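Local coordinates for leucyl-tRNA synthetase subunit alpha (Aquifex aeolicus, PDB 3PZ5), which charges tRNA(Leu) with leucine as the full enzyme, and is represented here by its CP1 editing domain, which probably hydrolyses mischarged tRNA(Leu), at residues T40-A45 with E106-W111; I26-T31 with A124-P129; I146-K151 with T168-D173; Y66-N71 with E91-G96. The protein carries 1 engineered substitution. One frame throughout, in Å; residues are numbered along the deposited sequence.

Contact 1 (T40-A45 with E106-W111); sequences TFVVLA and EKIPVW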
# COMPACT_ATOMS: atom_id res chain seq x y z
N THR A 40 -6.02 0.83 -0.89
CA THR A 40 -6.96 -0.30 -0.78
C THR A 40 -6.30 -1.56 -0.21
O THR A 40 -6.99 -2.54 0.09
CB THR A 40 -7.63 -0.62 -2.13
OG1 THR A 40 -6.63 -0.85 -3.13
CG2 THR A 40 -8.52 0.53 -2.57
N PHE A 41 -4.98 -1.53 -0.08
CA PHE A 41 -4.21 -2.60 0.55
C PHE A 41 -2.78 -2.16 0.83
O PHE A 41 -2.32 -1.14 0.31
CB PHE A 41 -4.25 -3.92 -0.25
CG PHE A 41 -3.69 -3.83 -1.66
CD1 PHE A 41 -4.43 -3.25 -2.69
CD2 PHE A 41 -2.44 -4.37 -1.96
CE1 PHE A 41 -3.92 -3.19 -4.00
CE2 PHE A 41 -1.93 -4.31 -3.26
CZ PHE A 41 -2.67 -3.72 -4.28
N VAL A 42 -2.10 -2.92 1.68
CA VAL A 42 -0.72 -2.65 2.08
C VAL A 42 0.17 -3.81 1.66
O VAL A 42 -0.20 -4.98 1.84
CB VAL A 42 -0.61 -2.43 3.62
CG1 VAL A 42 0.84 -2.23 4.05
CG2 VAL A 42 -1.46 -1.25 4.06
N VAL A 43 1.33 -3.49 1.10
CA VAL A 43 2.28 -4.51 0.65
C VAL A 43 3.66 -4.37 1.32
O VAL A 43 4.28 -3.30 1.26
CB VAL A 43 2.43 -4.53 -0.90
CG1 VAL A 43 3.65 -5.33 -1.32
CG2 VAL A 43 1.19 -5.11 -1.53
N LEU A 44 4.10 -5.45 1.96
CA LEU A 44 5.44 -5.53 2.55
C LEU A 44 6.39 -6.28 1.63
O LEU A 44 6.00 -7.26 0.99
CB LEU A 44 5.40 -6.25 3.90
CG LEU A 44 4.45 -5.82 5.02
CD1 LEU A 44 4.65 -6.71 6.24
CD2 LEU A 44 4.63 -4.36 5.39
N ALA A 45 7.64 -5.84 1.57
CA ALA A 45 8.68 -6.56 0.84
C ALA A 45 8.83 -7.96 1.45
O ALA A 45 8.58 -8.14 2.64
CB ALA A 45 10.00 -5.81 0.92
N GLU A 106 -10.69 2.81 7.42
CA GLU A 106 -11.15 1.55 6.87
C GLU A 106 -10.06 0.50 7.00
O GLU A 106 -8.87 0.82 6.93
CB GLU A 106 -11.53 1.73 5.40
CG GLU A 106 -12.90 2.37 5.17
CD GLU A 106 -13.13 2.75 3.72
OE1 GLU A 106 -12.48 3.72 3.25
OE2 GLU A 106 -13.96 2.10 3.06
N LYS A 107 -10.45 -0.76 7.21
CA LYS A 107 -9.48 -1.84 7.24
C LYS A 107 -9.08 -2.22 5.82
O LYS A 107 -9.93 -2.32 4.93
CB LYS A 107 -10.01 -3.05 8.01
CG LYS A 107 -11.23 -3.73 7.41
CD LYS A 107 -11.64 -4.92 8.26
CE LYS A 107 -12.43 -5.94 7.46
NZ LYS A 107 -12.41 -7.25 8.17
N ILE A 108 -7.79 -2.40 5.59
CA ILE A 108 -7.30 -2.84 4.29
C ILE A 108 -6.35 -4.03 4.47
O ILE A 108 -5.57 -4.06 5.43
CB ILE A 108 -6.67 -1.69 3.44
CG1 ILE A 108 -5.53 -0.98 4.19
CG2 ILE A 108 -7.75 -0.68 3.02
CD1 ILE A 108 -4.76 0.03 3.35
N PRO A 109 -6.42 -5.02 3.56
CA PRO A 109 -5.63 -6.25 3.71
C PRO A 109 -4.13 -6.01 3.56
O PRO A 109 -3.71 -5.16 2.76
CB PRO A 109 -6.15 -7.14 2.58
CG PRO A 109 -6.67 -6.20 1.56
CD PRO A 109 -7.24 -5.05 2.33
N VAL A 110 -3.33 -6.76 4.33
CA VAL A 110 -1.88 -6.71 4.22
C VAL A 110 -1.37 -7.90 3.40
O VAL A 110 -1.72 -9.05 3.67
CB VAL A 110 -1.17 -6.67 5.60
CG1 VAL A 110 0.32 -6.43 5.44
CG2 VAL A 110 -1.78 -5.59 6.48
N TRP A 111 -0.56 -7.59 2.40
CA TRP A 111 0.04 -8.59 1.52
C TRP A 111 1.55 -8.45 1.50
O TRP A 111 2.09 -7.41 1.89
CB TRP A 111 -0.49 -8.42 0.10
CG TRP A 111 -1.86 -8.93 -0.13
CD1 TRP A 111 -3.03 -8.41 0.38
CD2 TRP A 111 -2.24 -10.04 -0.95
NE1 TRP A 111 -4.09 -9.15 -0.07
CE2 TRP A 111 -3.64 -10.15 -0.89
CE3 TRP A 111 -1.52 -10.95 -1.74
CZ2 TRP A 111 -4.34 -11.14 -1.58
CZ3 TRP A 111 -2.21 -11.94 -2.43
CH2 TRP A 111 -3.61 -12.03 -2.34

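Contact 2 (I26-T31 with A124-P129); sequences IDVFTT and AIMCVP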
# COMPACT_ATOMS: atom_id res chain seq x y z
N ILE A 26 2.59 -0.29 10.65
CA ILE A 26 3.45 -0.34 9.49
C ILE A 26 3.67 1.07 8.97
O ILE A 26 2.75 1.72 8.46
CB ILE A 26 2.86 -1.24 8.37
CG1 ILE A 26 2.69 -2.68 8.88
CG2 ILE A 26 3.75 -1.21 7.13
CD1 ILE A 26 1.74 -3.53 8.04
N ASP A 27 4.89 1.57 9.14
CA ASP A 27 5.25 2.83 8.55
C ASP A 27 5.53 2.63 7.07
O ASP A 27 6.16 1.65 6.67
CB ASP A 27 6.44 3.47 9.26
CG ASP A 27 6.04 4.18 10.55
OD1 ASP A 27 4.83 4.39 10.77
OD2 ASP A 27 6.95 4.54 11.33
N VAL A 28 5.03 3.56 6.27
CA VAL A 28 5.13 3.48 4.83
C VAL A 28 5.64 4.81 4.31
O VAL A 28 5.16 5.87 4.72
CB VAL A 28 3.74 3.14 4.22
CG1 VAL A 28 3.62 3.66 2.80
CG2 VAL A 28 3.47 1.65 4.28
N PHE A 29 6.63 4.76 3.43
CA PHE A 29 7.07 5.96 2.73
C PHE A 29 6.36 6.09 1.39
O PHE A 29 6.24 5.11 0.64
CB PHE A 29 8.59 5.98 2.52
CG PHE A 29 9.07 7.14 1.68
CD1 PHE A 29 9.31 8.38 2.26
CD2 PHE A 29 9.26 6.99 0.31
CE1 PHE A 29 9.74 9.45 1.48
CE2 PHE A 29 9.69 8.05 -0.48
CZ PHE A 29 9.93 9.29 0.11
N THR A 30 5.90 7.30 1.10
CA THR A 30 5.24 7.59 -0.17
C THR A 30 5.59 8.99 -0.67
O THR A 30 5.79 9.90 0.14
CB THR A 30 3.69 7.44 -0.07
OG1 THR A 30 3.09 7.79 -1.32
CG2 THR A 30 3.11 8.32 1.03
N THR A 31 5.67 9.14 -1.98
CA THR A 31 5.83 10.46 -2.61
C THR A 31 4.45 11.01 -3.01
O THR A 31 4.35 12.08 -3.61
CB THR A 31 6.74 10.41 -3.85
OG1 THR A 31 6.25 9.44 -4.78
CG2 THR A 31 8.18 10.05 -3.47
N ALA A 124 8.09 -1.14 2.76
CA ALA A 124 6.66 -1.36 2.89
C ALA A 124 5.95 -0.20 2.22
O ALA A 124 6.36 0.96 2.37
CB ALA A 124 6.28 -1.43 4.35
N ILE A 125 4.89 -0.50 1.47
CA ILE A 125 4.16 0.53 0.74
C ILE A 125 2.64 0.47 0.95
O ILE A 125 2.09 -0.59 1.28
CB ILE A 125 4.47 0.52 -0.78
CG1 ILE A 125 4.04 -0.80 -1.42
CG2 ILE A 125 5.95 0.83 -1.04
CD1 ILE A 125 3.78 -0.69 -2.91
N MET A 126 1.99 1.61 0.78
CA MET A 126 0.54 1.65 0.67
C MET A 126 0.20 1.54 -0.81
O MET A 126 0.90 2.10 -1.65
CB MET A 126 -0.04 2.93 1.29
CG MET A 126 0.25 4.20 0.52
SD MET A 126 -0.55 5.66 1.24
CE MET A 126 -0.29 6.84 -0.08
N CYS A 127 -0.85 0.80 -1.13
CA CYS A 127 -1.15 0.53 -2.53
C CYS A 127 -2.36 1.26 -3.05
O CYS A 127 -3.48 1.10 -2.54
CB CYS A 127 -1.25 -0.96 -2.77
SG CYS A 127 0.27 -1.81 -2.34
N VAL A 128 -2.12 2.08 -4.06
CA VAL A 128 -3.15 2.89 -4.69
C VAL A 128 -3.19 2.51 -6.17
O VAL A 128 -2.54 3.15 -7.00
CB VAL A 128 -2.88 4.41 -4.48
CG1 VAL A 128 -3.97 5.26 -5.13
CG2 VAL A 128 -2.78 4.73 -2.99
N PRO A 129 -3.95 1.45 -6.50
CA PRO A 129 -4.03 0.90 -7.85
C PRO A 129 -4.51 1.92 -8.89
O PRO A 129 -4.05 1.89 -10.03
CB PRO A 129 -5.04 -0.24 -7.72
CG PRO A 129 -4.99 -0.62 -6.29
CD PRO A 129 -4.75 0.65 -5.55
O HOH W 1 8.48 2.52 1.97
O HOH W 2 3.64 3.87 -0.49

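Contact 3 (I146-K151 with T168-D173); sequences IKVVVK and TLVNSD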
# COMPACT_ATOMS: atom_id res chain seq x y z
N ILE A 146 -9.93 -0.92 -7.14
CA ILE A 146 -9.46 0.35 -7.67
C ILE A 146 -10.35 1.44 -7.08
O ILE A 146 -11.58 1.40 -7.22
CB ILE A 146 -9.48 0.34 -9.22
CG1 ILE A 146 -8.38 -0.59 -9.74
CG2 ILE A 146 -9.29 1.75 -9.77
CD1 ILE A 146 -8.62 -1.14 -11.14
N LYS A 147 -9.73 2.39 -6.39
CA LYS A 147 -10.46 3.50 -5.78
C LYS A 147 -9.85 4.82 -6.22
O LYS A 147 -8.72 5.14 -5.85
CB LYS A 147 -10.45 3.38 -4.26
CG LYS A 147 -11.30 4.41 -3.55
CD LYS A 147 -11.34 4.14 -2.05
CE LYS A 147 -12.15 5.19 -1.31
NZ LYS A 147 -12.03 5.01 0.16
N VAL A 148 -10.60 5.56 -7.03
CA VAL A 148 -10.14 6.83 -7.58
C VAL A 148 -10.24 7.92 -6.52
O VAL A 148 -11.30 8.12 -5.91
CB VAL A 148 -10.97 7.25 -8.84
CG1 VAL A 148 -10.45 8.56 -9.41
CG2 VAL A 148 -10.92 6.15 -9.89
N VAL A 149 -9.12 8.61 -6.29
CA VAL A 149 -9.07 9.73 -5.34
C VAL A 149 -8.47 11.00 -5.93
O VAL A 149 -8.75 12.09 -5.44
CB VAL A 149 -8.37 9.37 -4.00
CG1 VAL A 149 -9.28 8.50 -3.15
CG2 VAL A 149 -7.02 8.71 -4.25
N VAL A 150 -7.65 10.84 -6.97
CA VAL A 150 -7.15 11.97 -7.76
C VAL A 150 -7.79 11.91 -9.14
O VAL A 150 -7.25 11.31 -10.07
CB VAL A 150 -5.58 12.00 -7.84
CG1 VAL A 150 -5.09 13.14 -8.74
CG2 VAL A 150 -4.97 12.14 -6.45
N LYS A 151 -8.97 12.52 -9.26
CA LYS A 151 -9.70 12.60 -10.53
C LYS A 151 -8.95 13.51 -11.51
O LYS A 151 -8.64 14.65 -11.17
CB LYS A 151 -11.12 13.12 -10.28
CG LYS A 151 -12.06 13.10 -11.50
CD LYS A 151 -12.53 11.69 -11.82
CE LYS A 151 -13.46 11.66 -13.03
NZ LYS A 151 -14.85 11.99 -12.65
N THR A 168 -7.67 16.56 -9.15
CA THR A 168 -8.48 17.15 -8.09
C THR A 168 -9.08 16.02 -7.26
O THR A 168 -9.62 15.06 -7.81
CB THR A 168 -9.57 18.06 -8.66
OG1 THR A 168 -8.98 19.31 -9.05
CG2 THR A 168 -10.65 18.35 -7.63
N LEU A 169 -8.98 16.15 -5.94
CA LEU A 169 -9.34 15.06 -5.04
C LEU A 169 -10.83 14.73 -5.03
O LEU A 169 -11.66 15.63 -5.06
CB LEU A 169 -8.81 15.30 -3.62
CG LEU A 169 -7.43 14.68 -3.35
CD1 LEU A 169 -6.33 15.34 -4.16
CD2 LEU A 169 -7.08 14.69 -1.87
N VAL A 170 -11.12 13.43 -5.05
CA VAL A 170 -12.48 12.89 -4.87
C VAL A 170 -12.40 11.75 -3.86
O VAL A 170 -11.31 11.28 -3.53
CB VAL A 170 -13.11 12.39 -6.21
CG1 VAL A 170 -13.32 13.54 -7.19
CG2 VAL A 170 -12.27 11.28 -6.85
N ASN A 171 -13.56 11.31 -3.37
CA ASN A 171 -13.64 10.24 -2.36
C ASN A 171 -12.61 10.38 -1.23
O ASN A 171 -12.03 9.39 -0.77
CB ASN A 171 -13.50 8.87 -3.04
CG ASN A 171 -14.57 8.62 -4.08
OD1 ASN A 171 -15.75 8.87 -3.85
ND2 ASN A 171 -14.16 8.14 -5.25
N SER A 172 -12.40 11.63 -0.79
CA SER A 172 -11.32 11.95 0.13
C SER A 172 -11.76 12.80 1.31
O SER A 172 -11.04 13.72 1.72
CB SER A 172 -10.17 12.65 -0.61
OG SER A 172 -9.49 11.74 -1.46
N ASP A 173 -12.93 12.49 1.87
CA ASP A 173 -13.44 13.21 3.04
C ASP A 173 -13.46 14.72 2.76
O ASP A 173 -13.99 15.15 1.73
CB ASP A 173 -12.61 12.86 4.29
CG ASP A 173 -12.99 13.67 5.53
OD1 ASP A 173 -13.96 14.45 5.49
OD2 ASP A 173 -12.30 13.52 6.57
O HOH W 3 -12.64 7.40 1.43

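Contact 4 (Y66-N71 with E91-G96); sequences YSDVEN and EGVFLG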
# COMPACT_ATOMS: atom_id res chain seq x y z
N TYR A 66 1.01 -20.20 7.31
CA TYR A 66 2.35 -19.74 7.67
C TYR A 66 3.46 -20.34 6.82
O TYR A 66 4.34 -19.62 6.34
CB TYR A 66 2.64 -20.00 9.16
CG TYR A 66 3.98 -19.45 9.59
CD1 TYR A 66 4.15 -18.08 9.84
CD2 TYR A 66 5.09 -20.28 9.73
CE1 TYR A 66 5.38 -17.57 10.22
CE2 TYR A 66 6.32 -19.78 10.12
CZ TYR A 66 6.46 -18.42 10.36
OH TYR A 66 7.68 -17.91 10.74
N SER A 67 3.43 -21.66 6.65
CA SER A 67 4.39 -22.37 5.81
C SER A 67 4.39 -21.86 4.37
O SER A 67 5.44 -21.73 3.75
CB SER A 67 4.09 -23.88 5.84
OG SER A 67 4.78 -24.55 4.80
N ASP A 68 3.20 -21.55 3.86
CA ASP A 68 3.04 -21.01 2.51
C ASP A 68 3.72 -19.65 2.35
O ASP A 68 4.34 -19.37 1.33
CB ASP A 68 1.56 -20.92 2.14
CG ASP A 68 1.33 -20.80 0.65
OD1 ASP A 68 1.59 -19.72 0.08
OD2 ASP A 68 0.88 -21.80 0.05
N VAL A 69 3.60 -18.81 3.38
CA VAL A 69 4.24 -17.49 3.39
C VAL A 69 5.76 -17.62 3.53
O VAL A 69 6.51 -16.95 2.81
CB VAL A 69 3.65 -16.58 4.51
CG1 VAL A 69 4.46 -15.30 4.65
CG2 VAL A 69 2.19 -16.25 4.21
N GLU A 70 6.20 -18.49 4.43
CA GLU A 70 7.62 -18.82 4.58
C GLU A 70 8.23 -19.36 3.27
O GLU A 70 9.38 -19.07 2.96
CB GLU A 70 7.82 -19.82 5.74
CG GLU A 70 9.28 -20.04 6.19
CD GLU A 70 9.78 -19.06 7.26
OE1 GLU A 70 8.97 -18.26 7.80
OE2 GLU A 70 10.99 -19.10 7.58
N ASN A 71 7.44 -20.11 2.50
CA ASN A 71 7.85 -20.60 1.18
C ASN A 71 8.02 -19.49 0.15
O ASN A 71 8.90 -19.55 -0.71
CB ASN A 71 6.87 -21.64 0.64
CG ASN A 71 7.21 -23.05 1.08
OD1 ASN A 71 7.95 -23.26 2.05
ND2 ASN A 71 6.67 -24.03 0.37
N GLU A 91 3.67 -11.39 -8.19
CA GLU A 91 3.43 -12.57 -7.37
C GLU A 91 3.44 -12.17 -5.90
O GLU A 91 4.34 -11.46 -5.45
CB GLU A 91 4.47 -13.65 -7.65
CG GLU A 91 4.23 -14.97 -6.93
CD GLU A 91 5.31 -16.02 -7.21
OE1 GLU A 91 6.23 -15.76 -8.02
OE2 GLU A 91 5.22 -17.12 -6.61
N GLY A 92 2.45 -12.64 -5.15
CA GLY A 92 2.34 -12.27 -3.75
C GLY A 92 1.44 -13.16 -2.92
O GLY A 92 0.73 -14.02 -3.47
N VAL A 93 1.48 -12.96 -1.60
CA VAL A 93 0.71 -13.76 -0.64
C VAL A 93 -0.02 -12.90 0.39
O VAL A 93 0.52 -11.90 0.88
CB VAL A 93 1.60 -14.82 0.09
CG1 VAL A 93 1.98 -15.95 -0.85
CG2 VAL A 93 2.85 -14.17 0.69
N PHE A 94 -1.26 -13.29 0.71
CA PHE A 94 -2.08 -12.60 1.71
C PHE A 94 -1.62 -13.01 3.11
O PHE A 94 -1.45 -14.20 3.38
CB PHE A 94 -3.56 -12.94 1.49
CG PHE A 94 -4.48 -12.41 2.56
CD1 PHE A 94 -4.58 -11.05 2.83
CD2 PHE A 94 -5.29 -13.29 3.29
CE1 PHE A 94 -5.45 -10.57 3.82
CE2 PHE A 94 -6.16 -12.82 4.27
CZ PHE A 94 -6.24 -11.46 4.53
N LEU A 95 -1.42 -12.02 3.98
CA LEU A 95 -0.83 -12.27 5.30
C LEU A 95 -1.83 -12.63 6.41
O LEU A 95 -1.43 -13.06 7.49
CB LEU A 95 0.06 -11.10 5.74
CG LEU A 95 1.36 -10.89 4.94
CD1 LEU A 95 2.16 -9.72 5.50
CD2 LEU A 95 2.22 -12.15 4.90
N GLY A 96 -3.12 -12.45 6.14
CA GLY A 96 -4.16 -12.85 7.08
C GLY A 96 -4.59 -11.75 8.04
O GLY A 96 -5.40 -11.98 8.94

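Contact 1 (T40-A45 with E106-W111)
Strands 41-44 and 107-111 run side by side as a parallel pair, their axes 4.6 Å apart and only 15° from alignment, in the mixed, curled sheet of the editing domain. Three nearly straight backbone hydrogen bonds fix the register: Val42 N to Pro109 O (3.0 Å), Trp111 N to Val42 O (2.7 Å) and Leu44 N to Trp111 O (2.8 Å). Val42 thus donates and accepts around Val110, the parallel pattern. Val42 and Val110 share one face of the sheet, Val43 and Trp111 the other. On the first face Ile108 CG1 sits between its backbone N and carbonyl carbon (chi1 56°), which carries CD1 to 3.6 Å from Val42 CG2, the two side chains crossing at about a right angle. Leu44 CG lies 4.2 Å from Val110 CG1, the side chains aslant, and helix 50-60 covers Leu44. On the second face Val43 CG2 touches Trp111 CB, while the indole ring turns out to meet Phe94 and Tyr142; Pro109 CB lies in plane at its edge. Pro109 CG lies 3.8 Å from Phe41 CB, while the Phe41 ring leads away. Having no N-H to offer, Pro109 meets Thr40 O with carbon instead, its CD at 3.4 Å.

Contact 2 (I26-T31 with A124-P129)
The flat group at the centre of this contact is the peptide between Ile125 and Met126, and Val28 covers one of its faces. Val28 CG2 stands almost vertically above it, 3.6 Å from Ile125 C, while CG1 comes down nearer the nitrogen end, 3.3 Å from Met126 N. At the edge of the same peptide the N-H of Met126 points to a water, which accepts from Met126 N at 3.1 Å and donates to Phe29 O. A second water accepts from Phe29 N and donates to Ala124 O at 2.7 Å. The Phe29 ring itself leads away and packs on Leu13. Strands 26-30 and 124-127 cross at 73°, and no direct hydrogen bond joins them: these two waters serve the polar groups where the backbones diverge. Apolar contacts extend from Val28 both ways. Ile26 CG2 meets Ala124 CB at 3.8 Å; Met126, with CG in the tight place between N and C (chi1 70°) and the chain extended beyond, passes Val28 CG1 and brings CE to 3.7 Å from Thr30 OG1, a hydroxyl already bonded to Arg32 N. With an alanine here in place of Val28, the peptide face would probably lose its cover and Met126 CB its neighbour, opening a gap between the strands. Strand 26-30 pairs with 12-18 and strand 124-127 with 41-44, so the crossing brings two parts of one curled sheet together, consistent with the barrel-like core of CP1 editing domains.

Contact 3 (I146-K151 with T168-D173)
Val149 and Val170 mark the tight part of the contact, where Val170 N reaches Val149 O at 2.8 Å, arriving above the carbonyl plane (38° out of it) instead of on a lone pair. Next to it the Asn171 amide makes a side-chain bond: ND2 donates to Val148 O at 2.9 Å, with the acceptor close to the amide plane, which would help hold the amide in this rotation. Val170 CG2 lies alongside Val148 CG1, both pointing the same way. Ser172 OG, anti to its carbonyl carbon (chi1 -71°), returns to Val170 O at 2.8 Å and rests 3.7 Å from Val149 CB. With a glycine in place of this serine, Val170 O would probably be left without its hydroxyl partner and Val149 without the atom its branch lies against. Toward solvent the fit relaxes. Lys151 N gives Thr168 O only a weak bond, although Thr168 N returns a good one to Lys151 O, 2.9 Å long; the Lys151 chain bends away after CB has passed 3.8 Å from Val170 CG1. At the other end Lys147 reaches Asn171 O through a water, 2.8 Å from NZ, while NZ also bonds Phe37 O. Leu169 packs on helix 180-193, its CD1 4.2 Å from Val150 CG2. Val150 and Leu169 form a non-hydrogen-bonded pair, Lys151 and Thr168 a hydrogen-bonded one: a short two-stranded antiparallel ribbon backed by a helix.

Contact 4 (Y66-N71 with E91-G96)
Val93 is the first residue of strand 92-95 to meet helix 66-71, and both of its branches take part. With CG1 anti to the carbonyl carbon (chi1 -72°), CG2 falls between the backbone N and the carbonyl carbon and lies 4.1 Å from Val69 CG2, while CG1 comes to 3.9 Å from Asp68 OD1, an apolar methyl beside the carboxylate of the exposed Asp68. The two valines cross obliquely. One step on, Phe94 directs its side chain away from the helix and contributes mainly its backbone: the carbonyl O lies 4.3 Å from Val69 CG2. Its ring instead carries Gly96 N over the centre of one face, 3.4 Å above the plane. Leu95 returns to the helix, CD2 touching Val69 CG1 at 3.9 Å with the side chains at about a right angle. Val69 therefore bridges Val93 and Leu95: CG2 meets both, CG1 meets Leu95. It is further buried against Val51 and Ala55 of helix 50-60. Gly96 then turns the corner at phi 92°, a conformation in which a CB would collide with the carbonyl O before it. No hydrogen bond links the segments; the axes come no closer than 9.0 Å and their directions differ by 144°. Since Val93 and Leu95 bond through their backbones to Ser112 and Val110, the arrangement is a helix laid on a sheet strand, an alpha/beta layer in which Val69 provides the apolar side-chain contacts of residues 66-71 with this strand.

In the fold
Contacts 1, 2 and 4 all reach the same curled sheet. Contact 1 lies about 9 Å between centres from contact 2, joined by the antiparallel pairing of 41-44 with 124-127, with a probable hydrogen bond from Cys127 N to Phe41 O (2.8 Å). Contact 4 is about 13 Å from contact 1 between centres; a probable hydrogen bond runs from Leu95 N to Val110 O (3.0 Å), and strand 107-113 stands between 41-44 and 92-100. Contact 3 sits aside, about 18 Å between centres from contact 1 and about 31 Å from contact 4. No ligand marks the editing pocket; in relatives it is lined by a threonine-rich segment, which here probably begins at Thr30 and Thr31 within contact 2.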